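Local coordinates for protein endo-beta-mannanase (Opitutaceae bacterium TAV5, PDB 7BOB) that hydrolyses beta-1,4-mannosidic linkages as a homotrimeric exo-acting mannosidase of glycoside hydrolase family 5, active in the hindgut of a wood-feeding termite, at residues L264-K269 against R412-H417; L387-H392 against V427-G432; Q469-A474 against C550-L555. All blocks are in the same frame, centred on the assembly; numbering follows the deposited sequence.

The three contacts run outward from the eight-stranded barrel of the chain into a second, alpha/beta domain. Contact 1 joins helix 258-272 of the barrel to helix 406-422 of that domain. Contact 2 pairs strands 385-389 and 427-431, the two strands joined in sequence by helix 406-422, and its centre lies about 11 Å from that of contact 1. The two touch directly: K269 NZ probably bonds V427 O at 2.8 Å, and H417 packs on V427 and L387. Contact 3 pairs two strands further across the same mixed sheet, its centre about 15 Å from that of contact 2 and about 20 Å from that of contact 1.

Contact 1. Residues L264-K269 against R412-H417; sequences LPFYVK and RLILAH
With CG opposite the backbone N (chi1 164°), F266 swings its ring off helix 258-272 toward helix 406-422, and H417, its first torsion set the same way, reaches back so that the two side chains pass each other head to tail. Their rings form an oblique pair, inclined at 53°; it is the CB of F266 that sits over a face of the imidazole, a CH-pi contact 3.9 Å from the ring centroid. Farther out, the F266 side chain crosses those of L413 and I414 at about a right angle: F266 CZ touches L413 CB at 3.5 Å, and F266 CE2 lies 3.5 Å from I414 CG1, with the CA of I414 over one ring face. K269, extended beyond CG, brings its ammonium to the imidazole edge. There K269 NZ donates to H417 NE2 at 2.8 Å, close to the ring plane, with V427 O as its probable second acceptor; with F266 over the ring, this bond would fix how the imidazole is turned. Y267 contributes a light touch, its OH 3.8 Å from I414 CD1, while that hydroxyl bonds H248. The helix axes pass 10.6 Å apart at 118°, with F266 the most covered residue between them. This is helix-on-helix packing between domains, an outer helix of the family 5 (beta/alpha)8 barrel against a helix of the following alpha/beta domain.

Contact 2. Residues L387-H392 against V427-G432; sequences LYWPRH and VGIVRG
L387 and V427 meet obliquely, L387 CG lying 3.6 Å from V427 CG1, on the side of the sheet covered by H417 and L420 of helix 406-422. Further along that side, the CB of W389 rests 4.0 Å from I429 CG2. A chi1 of -178° places the indole beside its own carbonyl carbon and turns it away from the strand pair, to stack on Y393 and meet F274 edge-to-face. Y388 and V430 point to the other side of the sheet. The tyrosine ring runs obliquely toward G432, where Y388 OH lies 3.5 Å from G432 CA; the hydroxyl itself bonds E456. R391, bent at chi3, lays a face of its guanidinium over the G432 carbonyl carbon. Four backbone hydrogen bonds join the two segments, L387 and W389 each giving and accepting one. W389 N to V430 O measures 2.9 Å, and G432 N to W389 O 2.7 Å. Strand 385-389, helix 406-422 and strand 427-431 together form a parallel beta-alpha-beta crossover, with 427-431 as the outermost strand of the mixed sheet within this chain.

Contact 3. Residues Q469-A474 against C550-L555; sequences QLLWHA and CVTSVL
Strands 469-473 and 550-554 run parallel, their axes 4.7 Å apart and only 12° off alignment, in regular register from Q469 beside C550 to H473 beside V554. They are neighbours in the mixed sheet of the alpha/beta domain, where 469-473 has strand 444-448 on its other flank and 549-554 pairs antiparallel with 539-546. Five backbone hydrogen bonds zigzag between them, from L470 N to C550 O at one end to A474 N to V554 O at the other. W472 N to T552 O is 2.8 Å long.

L470, V551, W472 and S553 occupy one side of the sheet. L470 and V551 extend alongside each other in the same sense, with L470 CD2 4.1 Å from V551 CG1. The same V551 methyl stands at the edge of the W472 indole, near its plane. L487 and V488 of helix 482-488 pack on W472, V551 and S553.

The opposite side carries Q469, L471, H473, C550, T552 and V554. L471 reaches across obliquely, putting its CD1 3.4 Å from T552 O, while the T552 hydroxyl bonds R543. Bent at chi2, Q469 turns its OE1 back toward the adjacent strand, a packing contact 3.7 Å from C550 CB; the oxygen's hydrogen bond goes to T585, and Q469 NE2 bonds G467 O. H473 ND1 bonds E559, and W579 and Y580 meet the imidazole obliquely. V554 runs beside this histidine, placing its CG2 methyl at the ring edge, 3.4 Å from H473 CD2.

Contact 1. Residues L264-K269 against R412-H417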
# COMPACT_ATOMS: atom_id res chain seq x y z
N LEU A 264 -14.80 -14.33 -20.20
CA LEU A 264 -16.23 -14.17 -19.96
C LEU A 264 -16.93 -15.51 -19.72
O LEU A 264 -17.65 -15.64 -18.72
CB LEU A 264 -16.82 -13.36 -21.12
CG LEU A 264 -18.20 -12.71 -20.99
CD1 LEU A 264 -18.32 -11.99 -19.68
CD2 LEU A 264 -18.46 -11.76 -22.17
N PRO A 265 -16.69 -16.57 -20.52
CA PRO A 265 -17.30 -17.87 -20.16
C PRO A 265 -16.90 -18.36 -18.79
O PRO A 265 -17.71 -18.98 -18.09
CB PRO A 265 -16.80 -18.82 -21.27
CG PRO A 265 -16.48 -17.91 -22.41
CD PRO A 265 -15.96 -16.65 -21.79
N PHE A 266 -15.65 -18.12 -18.39
CA PHE A 266 -15.22 -18.51 -17.05
C PHE A 266 -16.01 -17.77 -15.98
O PHE A 266 -16.48 -18.37 -15.00
CB PHE A 266 -13.73 -18.27 -16.88
CG PHE A 266 -13.28 -18.29 -15.46
CD1 PHE A 266 -13.01 -19.50 -14.82
CD2 PHE A 266 -13.16 -17.10 -14.74
CE1 PHE A 266 -12.60 -19.52 -13.48
CE2 PHE A 266 -12.74 -17.11 -13.40
CZ PHE A 266 -12.46 -18.32 -12.78
N TYR A 267 -16.16 -16.45 -16.14
CA TYR A 267 -16.96 -15.67 -15.18
C TYR A 267 -18.40 -16.16 -15.13
O TYR A 267 -19.00 -16.26 -14.05
CB TYR A 267 -16.96 -14.18 -15.55
CG TYR A 267 -15.60 -13.52 -15.43
CD1 TYR A 267 -14.79 -13.75 -14.33
CD2 TYR A 267 -15.14 -12.65 -16.41
CE1 TYR A 267 -13.55 -13.14 -14.23
CE2 TYR A 267 -13.91 -12.03 -16.31
CZ TYR A 267 -13.13 -12.28 -15.23
OH TYR A 267 -11.91 -11.69 -15.14
N VAL A 268 -18.98 -16.46 -16.30
CA VAL A 268 -20.35 -16.96 -16.35
C VAL A 268 -20.44 -18.30 -15.63
O VAL A 268 -21.37 -18.54 -14.84
CB VAL A 268 -20.84 -17.06 -17.81
CG1 VAL A 268 -22.21 -17.76 -17.92
CG2 VAL A 268 -20.89 -15.67 -18.43
N LYS A 269 -19.45 -19.18 -15.85
CA LYS A 269 -19.42 -20.47 -15.17
C LYS A 269 -19.43 -20.31 -13.65
O LYS A 269 -20.15 -21.01 -12.94
CB LYS A 269 -18.17 -21.26 -15.59
CG LYS A 269 -18.18 -21.81 -16.99
CD LYS A 269 -16.98 -22.76 -17.24
CE LYS A 269 -16.85 -23.06 -18.73
NZ LYS A 269 -15.66 -23.91 -19.06
N ARG A 412 -5.62 -17.68 -10.27
CA ARG A 412 -5.25 -19.09 -10.43
C ARG A 412 -6.34 -19.86 -11.16
O ARG A 412 -6.04 -20.77 -11.96
CB ARG A 412 -5.00 -19.73 -9.07
CG ARG A 412 -3.85 -19.12 -8.28
CD ARG A 412 -3.94 -19.52 -6.80
NE ARG A 412 -2.64 -19.46 -6.13
CZ ARG A 412 -2.17 -18.35 -5.55
NH1 ARG A 412 -2.91 -17.23 -5.58
NH2 ARG A 412 -0.98 -18.36 -4.96
N LEU A 413 -7.60 -19.51 -10.90
CA LEU A 413 -8.68 -20.21 -11.55
C LEU A 413 -8.72 -19.86 -13.03
O LEU A 413 -8.92 -20.74 -13.88
CB LEU A 413 -10.00 -19.88 -10.86
CG LEU A 413 -10.23 -20.47 -9.46
CD1 LEU A 413 -11.54 -19.98 -8.89
CD2 LEU A 413 -10.21 -21.98 -9.50
N ILE A 414 -8.48 -18.58 -13.37
CA ILE A 414 -8.55 -18.14 -14.76
C ILE A 414 -7.54 -18.90 -15.61
O ILE A 414 -7.85 -19.41 -16.69
CB ILE A 414 -8.35 -16.63 -14.85
CG1 ILE A 414 -9.63 -15.90 -14.44
CG2 ILE A 414 -7.89 -16.23 -16.25
CD1 ILE A 414 -9.46 -14.39 -14.22
N LEU A 415 -6.31 -19.01 -15.11
CA LEU A 415 -5.22 -19.61 -15.87
C LEU A 415 -5.40 -21.12 -15.96
O LEU A 415 -5.21 -21.71 -17.03
CB LEU A 415 -3.87 -19.29 -15.22
CG LEU A 415 -2.70 -19.87 -15.99
CD1 LEU A 415 -2.51 -19.14 -17.31
CD2 LEU A 415 -1.43 -19.82 -15.17
N ALA A 416 -5.73 -21.77 -14.84
CA ALA A 416 -5.99 -23.20 -14.90
C ALA A 416 -7.13 -23.50 -15.86
O ALA A 416 -7.04 -24.43 -16.67
CB ALA A 416 -6.31 -23.73 -13.50
N HIS A 417 -8.19 -22.68 -15.82
CA HIS A 417 -9.34 -22.87 -16.71
C HIS A 417 -8.91 -22.77 -18.17
O HIS A 417 -9.32 -23.60 -18.99
CB HIS A 417 -10.40 -21.82 -16.39
CG HIS A 417 -11.58 -21.86 -17.31
ND1 HIS A 417 -11.75 -20.95 -18.34
CD2 HIS A 417 -12.67 -22.67 -17.34
CE1 HIS A 417 -12.89 -21.21 -18.97
NE2 HIS A 417 -13.46 -22.25 -18.38

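Contact 2. Residues L387-H392 against V427-G432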
# COMPACT_ATOMS: atom_id res chain seq x y z
N LEU A 387 -12.78 -27.28 -11.41
CA LEU A 387 -11.93 -26.46 -10.55
C LEU A 387 -12.62 -26.22 -9.21
O LEU A 387 -13.83 -25.99 -9.16
CB LEU A 387 -11.62 -25.13 -11.23
CG LEU A 387 -10.93 -25.21 -12.59
CD1 LEU A 387 -10.97 -23.84 -13.27
CD2 LEU A 387 -9.49 -25.68 -12.41
N TYR A 388 -11.84 -26.29 -8.13
CA TYR A 388 -12.39 -26.22 -6.77
C TYR A 388 -12.57 -24.75 -6.36
O TYR A 388 -11.60 -24.00 -6.30
CB TYR A 388 -11.48 -26.95 -5.80
CG TYR A 388 -12.00 -27.04 -4.38
CD1 TYR A 388 -11.52 -26.19 -3.39
CD2 TYR A 388 -12.97 -27.97 -4.03
CE1 TYR A 388 -12.00 -26.26 -2.09
CE2 TYR A 388 -13.44 -28.06 -2.73
CZ TYR A 388 -12.95 -27.20 -1.77
OH TYR A 388 -13.40 -27.26 -0.48
N TRP A 389 -13.83 -24.35 -6.10
CA TRP A 389 -14.16 -23.05 -5.53
C TRP A 389 -14.18 -23.19 -4.01
O TRP A 389 -14.98 -23.97 -3.49
CB TRP A 389 -15.52 -22.56 -6.05
CG TRP A 389 -16.00 -21.20 -5.58
CD1 TRP A 389 -16.53 -20.89 -4.35
CD2 TRP A 389 -16.02 -19.97 -6.33
NE1 TRP A 389 -16.88 -19.58 -4.30
CE2 TRP A 389 -16.59 -18.98 -5.49
CE3 TRP A 389 -15.64 -19.61 -7.62
CZ2 TRP A 389 -16.75 -17.65 -5.90
CZ3 TRP A 389 -15.81 -18.28 -8.03
CH2 TRP A 389 -16.35 -17.32 -7.16
N PRO A 390 -13.30 -22.51 -3.27
CA PRO A 390 -13.16 -22.82 -1.84
C PRO A 390 -14.38 -22.40 -1.03
O PRO A 390 -15.12 -21.48 -1.40
CB PRO A 390 -11.91 -22.01 -1.42
CG PRO A 390 -11.81 -20.91 -2.44
CD PRO A 390 -12.34 -21.50 -3.74
N ARG A 391 -14.58 -23.08 0.12
CA ARG A 391 -15.74 -22.79 0.96
C ARG A 391 -15.78 -21.33 1.42
O ARG A 391 -16.85 -20.73 1.50
CB ARG A 391 -15.79 -23.73 2.17
CG ARG A 391 -16.78 -23.30 3.25
CD ARG A 391 -16.87 -24.30 4.41
NE ARG A 391 -17.44 -25.56 3.97
CZ ARG A 391 -18.75 -25.81 3.94
NH1 ARG A 391 -19.62 -24.88 4.34
NH2 ARG A 391 -19.20 -26.98 3.51
N HIS A 392 -14.64 -20.75 1.76
CA HIS A 392 -14.59 -19.35 2.15
C HIS A 392 -13.77 -18.62 1.09
O HIS A 392 -12.55 -18.77 1.01
CB HIS A 392 -13.98 -19.17 3.54
CG HIS A 392 -14.56 -20.09 4.57
ND1 HIS A 392 -15.73 -19.81 5.25
CD2 HIS A 392 -14.14 -21.30 5.02
CE1 HIS A 392 -16.00 -20.80 6.08
NE2 HIS A 392 -15.05 -21.72 5.96
N VAL A 427 -14.19 -27.78 -18.67
CA VAL A 427 -13.91 -27.38 -17.30
C VAL A 427 -15.19 -26.87 -16.64
O VAL A 427 -15.81 -25.91 -17.11
CB VAL A 427 -12.81 -26.32 -17.24
CG1 VAL A 427 -12.46 -26.03 -15.80
CG2 VAL A 427 -11.61 -26.78 -18.05
N GLY A 428 -15.56 -27.50 -15.52
CA GLY A 428 -16.59 -27.01 -14.64
C GLY A 428 -16.04 -26.42 -13.34
O GLY A 428 -14.83 -26.38 -13.09
N ILE A 429 -16.97 -25.94 -12.52
CA ILE A 429 -16.71 -25.40 -11.20
C ILE A 429 -17.47 -26.24 -10.20
O ILE A 429 -18.63 -26.60 -10.44
CB ILE A 429 -17.15 -23.92 -11.09
CG1 ILE A 429 -16.55 -23.10 -12.23
CG2 ILE A 429 -16.80 -23.32 -9.71
CD1 ILE A 429 -15.06 -22.86 -12.10
N VAL A 430 -16.83 -26.60 -9.10
CA VAL A 430 -17.48 -27.33 -8.02
C VAL A 430 -17.31 -26.51 -6.75
O VAL A 430 -16.24 -25.91 -6.53
CB VAL A 430 -16.91 -28.76 -7.87
CG1 VAL A 430 -15.40 -28.73 -7.59
CG2 VAL A 430 -17.64 -29.51 -6.77
N ARG A 431 -18.35 -26.45 -5.93
CA ARG A 431 -18.39 -25.52 -4.81
C ARG A 431 -17.99 -26.24 -3.53
O ARG A 431 -18.60 -27.24 -3.16
CB ARG A 431 -19.78 -24.90 -4.67
CG ARG A 431 -20.12 -23.93 -5.79
CD ARG A 431 -21.56 -23.39 -5.68
NE ARG A 431 -21.90 -22.97 -4.33
CZ ARG A 431 -23.06 -22.43 -3.99
NH1 ARG A 431 -24.01 -22.24 -4.91
NH2 ARG A 431 -23.30 -22.07 -2.73
N GLY A 432 -16.96 -25.72 -2.86
CA GLY A 432 -16.53 -26.28 -1.59
C GLY A 432 -17.39 -25.94 -0.39
O GLY A 432 -17.23 -26.56 0.66

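Contact 3. Residues Q469-A474 against C550-L555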
# COMPACT_ATOMS: atom_id res chain seq x y z
N GLN A 469 -10.91 -38.52 -8.36
CA GLN A 469 -9.52 -38.23 -8.70
C GLN A 469 -9.23 -36.77 -8.36
O GLN A 469 -9.81 -35.86 -8.97
CB GLN A 469 -9.25 -38.50 -10.18
CG GLN A 469 -9.88 -39.78 -10.70
CD GLN A 469 -9.29 -40.98 -10.01
OE1 GLN A 469 -8.11 -41.27 -10.17
NE2 GLN A 469 -10.11 -41.67 -9.21
N LEU A 470 -8.33 -36.54 -7.40
CA LEU A 470 -7.99 -35.20 -6.92
C LEU A 470 -6.58 -34.82 -7.38
O LEU A 470 -5.61 -35.50 -7.04
CB LEU A 470 -8.09 -35.12 -5.40
CG LEU A 470 -7.85 -33.79 -4.69
CD1 LEU A 470 -8.97 -32.78 -5.02
CD2 LEU A 470 -7.76 -34.02 -3.20
N LEU A 471 -6.48 -33.73 -8.14
CA LEU A 471 -5.20 -33.11 -8.45
C LEU A 471 -5.06 -31.88 -7.55
O LEU A 471 -5.77 -30.88 -7.73
CB LEU A 471 -5.10 -32.74 -9.92
CG LEU A 471 -3.83 -31.99 -10.32
CD1 LEU A 471 -2.55 -32.72 -9.84
CD2 LEU A 471 -3.81 -31.83 -11.83
N TRP A 472 -4.15 -31.95 -6.58
CA TRP A 472 -4.05 -30.95 -5.51
C TRP A 472 -2.78 -30.13 -5.70
O TRP A 472 -1.68 -30.57 -5.33
CB TRP A 472 -4.05 -31.63 -4.14
CG TRP A 472 -4.42 -30.72 -3.01
CD1 TRP A 472 -4.37 -29.35 -3.00
CD2 TRP A 472 -4.87 -31.11 -1.71
NE1 TRP A 472 -4.78 -28.88 -1.78
CE2 TRP A 472 -5.10 -29.94 -0.98
CE3 TRP A 472 -5.09 -32.36 -1.10
CZ2 TRP A 472 -5.56 -29.96 0.34
CZ3 TRP A 472 -5.55 -32.37 0.21
CH2 TRP A 472 -5.78 -31.18 0.91
N HIS A 473 -2.91 -28.94 -6.27
CA HIS A 473 -1.74 -28.08 -6.42
C HIS A 473 -1.52 -27.31 -5.12
O HIS A 473 -2.38 -26.52 -4.71
CB HIS A 473 -1.89 -27.15 -7.61
CG HIS A 473 -1.62 -27.82 -8.92
ND1 HIS A 473 -1.94 -27.25 -10.14
CD2 HIS A 473 -1.05 -29.02 -9.21
CE1 HIS A 473 -1.58 -28.07 -11.11
NE2 HIS A 473 -1.05 -29.15 -10.57
N ALA A 474 -0.38 -27.58 -4.47
CA ALA A 474 0.15 -26.88 -3.31
C ALA A 474 -0.77 -26.98 -2.11
O ALA A 474 -1.40 -25.99 -1.73
CB ALA A 474 0.40 -25.40 -3.65
N CYS A 550 -7.86 -41.35 -5.92
CA CYS A 550 -6.42 -41.15 -6.01
C CYS A 550 -6.09 -39.66 -5.93
O CYS A 550 -6.56 -38.87 -6.76
CB CYS A 550 -5.89 -41.74 -7.31
SG CYS A 550 -4.13 -41.51 -7.53
N VAL A 551 -5.26 -39.30 -4.94
CA VAL A 551 -4.81 -37.93 -4.70
C VAL A 551 -3.44 -37.76 -5.34
O VAL A 551 -2.48 -38.45 -4.95
CB VAL A 551 -4.73 -37.63 -3.20
CG1 VAL A 551 -4.26 -36.17 -2.94
CG2 VAL A 551 -6.06 -37.91 -2.52
N THR A 552 -3.32 -36.83 -6.28
CA THR A 552 -2.03 -36.43 -6.84
C THR A 552 -1.71 -35.02 -6.31
O THR A 552 -2.33 -34.04 -6.72
CB THR A 552 -2.04 -36.47 -8.37
OG1 THR A 552 -2.35 -37.80 -8.80
CG2 THR A 552 -0.71 -36.05 -8.96
N SER A 553 -0.75 -34.93 -5.38
CA SER A 553 -0.40 -33.67 -4.73
C SER A 553 0.91 -33.12 -5.30
O SER A 553 1.90 -33.85 -5.40
CB SER A 553 -0.28 -33.84 -3.21
OG SER A 553 -1.35 -34.56 -2.64
N VAL A 554 0.92 -31.84 -5.65
CA VAL A 554 2.11 -31.15 -6.12
C VAL A 554 2.56 -30.16 -5.05
O VAL A 554 1.80 -29.27 -4.66
CB VAL A 554 1.86 -30.41 -7.45
CG1 VAL A 554 3.11 -29.65 -7.90
CG2 VAL A 554 1.37 -31.37 -8.53
N LEU A 555 3.81 -30.29 -4.60
CA LEU A 555 4.34 -29.45 -3.54
C LEU A 555 4.94 -28.16 -4.09
O LEU A 555 6.06 -27.79 -3.79
CB LEU A 555 5.38 -30.23 -2.72
CG LEU A 555 4.86 -31.58 -2.21
CD1 LEU A 555 5.93 -32.36 -1.44
CD2 LEU A 555 3.62 -31.37 -1.36